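Local structure of bromodomain factor 2 protein (Trypanosoma cruzi, 6NIM) at residues Gln22-Asp27 / Phe32-Ser37. The protein probably reads acetylated lysines, such as those of histones, through its bromodomain, which was crystallised here with the inhibitor bromosporine. Residues are numbered along the deposited sequence; the frame is centred on the assembly and turned at random.
Sequences QLWDKD and FHHPIS. With SO4 (sulfate ion), chain D.
One face of the W24 indole carries the imidazole of H33: the five-membered ring and H33 stack face to face, centroids 3.6 Å apart and planes only 4° from parallel. D25 OD1 lies at the indole edge, in its plane. CB of H33 continues the overlap as a CH-pi contact over the six-membered ring, whose edge is turned toward the face of H34, the planes nearly perpendicular. Both edge nitrogens of H33 are used, which fixes the rotation of its ring: NE2 gives a nearly straight bond (164°) to W24 O at 2.8 Å, and ND1 binds O2 of a sulfate, probably from the crystallisation liquor, at 2.7 Å. H34 NE2 adds a weak bond to the same oxygen. With CG anti to N (chi1 -175°), the indole sits beside W24's own carbonyl, so one imidazole can both stack on it and bond to W24 O. Deeper in, D27 OD2 accepts F32 N at 2.7 Å on its syn side, while OD1 takes M31 N and Q96 NE2, so both oxygens of this buried carboxylate are satisfied. The F32 ring packs against F100 of helix 92-110. Together these contacts fasten the end of helix 13-26 to the early ZA loop, which runs to helix 54-62 and contains short helix 44-47, in the left-handed four-helix bromodomain fold.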
loop_
_atom_site.group_PDB
_atom_site.type_symbol
_atom_site.label_atom_id
_atom_site.label_comp_id
_atom_site.label_asym_id
_atom_site.label_seq_id
_atom_site.Cartn_x
_atom_site.Cartn_y
_atom_site.Cartn_z
ATOM N N GLN A 22 9.841 -17.596 6.489
ATOM C CA GLN A 22 8.786 -18.520 6.001
ATOM C C GLN A 22 8.465 -18.129 4.559
ATOM O O GLN A 22 8.303 -19.027 3.734
ATOM C CB GLN A 22 7.512 -18.445 6.844
ATOM C CG GLN A 22 7.618 -19.060 8.233
ATOM C CD GLN A 22 7.832 -20.557 8.235
ATOM O OE1 GLN A 22 7.110 -21.306 7.585
ATOM N NE2 GLN A 22 8.792 -21.026 9.022
ATOM N N LEU A 23 8.385 -16.813 4.276
ATOM C CA LEU A 23 8.080 -16.297 2.917
ATOM C C LEU A 23 9.231 -16.660 1.978
ATOM O O LEU A 23 8.966 -16.995 0.820
ATOM C CB LEU A 23 7.847 -14.779 2.968
ATOM C CG LEU A 23 6.597 -14.328 3.730
ATOM C CD1 LEU A 23 6.524 -12.817 3.743
ATOM C CD2 LEU A 23 5.300 -14.913 3.154
ATOM N N TRP A 24 10.475 -16.510 2.435
ATOM C CA TRP A 24 11.675 -16.897 1.666
ATOM C C TRP A 24 11.540 -18.340 1.159
ATOM O O TRP A 24 11.784 -18.564 -0.013
ATOM C CB TRP A 24 12.906 -16.716 2.553
ATOM C CG TRP A 24 14.197 -16.970 1.854
ATOM C CD1 TRP A 24 14.773 -18.184 1.614
ATOM C CD2 TRP A 24 15.115 -15.973 1.373
ATOM N NE1 TRP A 24 15.979 -18.007 0.993
ATOM C CE2 TRP A 24 16.214 -16.671 0.826
ATOM C CE3 TRP A 24 15.110 -14.570 1.344
ATOM C CZ2 TRP A 24 17.285 -16.007 0.231
ATOM C CZ3 TRP A 24 16.172 -13.920 0.771
ATOM C CH2 TRP A 24 17.240 -14.631 0.218
ATOM N N ASP A 25 11.177 -19.272 2.037
ATOM C CA ASP A 25 11.135 -20.730 1.756
ATOM C C ASP A 25 9.930 -21.047 0.872
ATOM O O ASP A 25 10.007 -21.995 0.075
ATOM C CB ASP A 25 11.107 -21.530 3.046
ATOM C CG ASP A 25 12.461 -21.621 3.741
ATOM O OD1 ASP A 25 13.452 -21.242 3.127
ATOM O OD2 ASP A 25 12.494 -22.034 4.901
ATOM N N LYS A 26 8.876 -20.243 0.958
ATOM C CA LYS A 26 7.658 -20.456 0.142
ATOM C C LYS A 26 7.805 -19.797 -1.225
ATOM O O LYS A 26 6.895 -20.028 -2.080
ATOM C CB LYS A 26 6.430 -19.942 0.901
ATOM C CG LYS A 26 6.008 -20.849 2.048
ATOM C CD LYS A 26 4.889 -20.256 2.886
ATOM C CE LYS A 26 4.910 -20.716 4.332
ATOM N NZ LYS A 26 4.217 -22.014 4.526
ATOM N N ASP A 27 8.842 -18.972 -1.424
ATOM C CA ASP A 27 9.126 -18.274 -2.704
ATOM C C ASP A 27 9.810 -19.255 -3.681
ATOM O O ASP A 27 11.006 -19.175 -3.861
ATOM C CB ASP A 27 9.963 -17.015 -2.459
ATOM C CG ASP A 27 10.309 -16.213 -3.702
ATOM O OD1 ASP A 27 9.804 -16.554 -4.817
ATOM O OD2 ASP A 27 11.110 -15.276 -3.576
ATOM N N PHE A 32 11.371 -12.986 -4.977
ATOM C CA PHE A 32 11.326 -12.002 -3.869
ATOM C C PHE A 32 12.627 -12.034 -3.042
ATOM O O PHE A 32 12.707 -11.317 -2.037
ATOM C CB PHE A 32 10.146 -12.308 -2.943
ATOM C CG PHE A 32 8.767 -12.228 -3.551
ATOM C CD1 PHE A 32 8.331 -11.086 -4.210
ATOM C CD2 PHE A 32 7.902 -13.310 -3.450
ATOM C CE1 PHE A 32 7.054 -11.019 -4.741
ATOM C CE2 PHE A 32 6.619 -13.233 -3.968
ATOM C CZ PHE A 32 6.201 -12.097 -4.614
ATOM N N HIS A 33 13.614 -12.846 -3.413
ATOM C CA HIS A 33 14.801 -13.044 -2.544
ATOM C C HIS A 33 15.681 -11.790 -2.552
ATOM O O HIS A 33 16.297 -11.517 -1.517
ATOM C CB HIS A 33 15.578 -14.322 -2.892
ATOM C CG HIS A 33 14.943 -15.579 -2.418
ATOM N ND1 HIS A 33 15.556 -16.813 -2.565
ATOM C CD2 HIS A 33 13.746 -15.814 -1.838
ATOM C CE1 HIS A 33 14.764 -17.755 -2.102
ATOM N NE2 HIS A 33 13.650 -17.165 -1.633
ATOM N N HIS A 34 15.817 -11.104 -3.689
ATOM C CA HIS A 34 16.862 -10.067 -3.898
ATOM C C HIS A 34 16.289 -8.868 -4.636
ATOM O O HIS A 34 15.306 -9.002 -5.362
ATOM C CB HIS A 34 18.062 -10.683 -4.632
ATOM C CG HIS A 34 18.706 -11.768 -3.836
ATOM N ND1 HIS A 34 19.468 -11.511 -2.697
ATOM C CD2 HIS A 34 18.709 -13.104 -4.003
ATOM C CE1 HIS A 34 19.871 -12.656 -2.186
ATOM N NE2 HIS A 34 19.440 -13.642 -2.978
ATOM N N PRO A 35 16.880 -7.665 -4.460
ATOM C CA PRO A 35 16.516 -6.493 -5.254
ATOM C C PRO A 35 16.598 -6.772 -6.759
ATOM O O PRO A 35 17.457 -7.515 -7.203
ATOM C CB PRO A 35 17.564 -5.422 -4.880
ATOM C CG PRO A 35 18.100 -5.871 -3.547
ATOM C CD PRO A 35 17.981 -7.371 -3.517
ATOM N N ILE A 36 15.652 -6.222 -7.506
ATOM C CA ILE A 36 15.630 -6.381 -8.984
ATOM C C ILE A 36 16.665 -5.400 -9.520
ATOM O O ILE A 36 16.607 -4.255 -9.104
ATOM C CB ILE A 36 14.222 -6.126 -9.543
ATOM C CG1 ILE A 36 13.167 -7.002 -8.853
ATOM C CG2 ILE A 36 14.212 -6.309 -11.060
ATOM C CD1 ILE A 36 13.398 -8.473 -9.026
ATOM N N SER A 37 17.607 -5.828 -10.352
ATOM C CA SER A 37 18.592 -4.882 -10.928
ATOM C C SER A 37 18.134 -4.467 -12.331
ATOM O O SER A 37 17.605 -5.327 -13.067
ATOM C CB SER A 37 19.993 -5.439 -10.931
ATOM O OG SER A 37 20.185 -6.321 -12.015
HETATM S S SO4 D . 18.857 -17.555 -3.509
HETATM O O1 SO4 D . 19.975 -17.140 -2.713
HETATM O O2 SO4 D . 17.992 -16.428 -3.737
HETATM O O3 SO4 D . 18.125 -18.602 -2.813
HETATM O O4 SO4 D . 19.318 -18.051 -4.779
#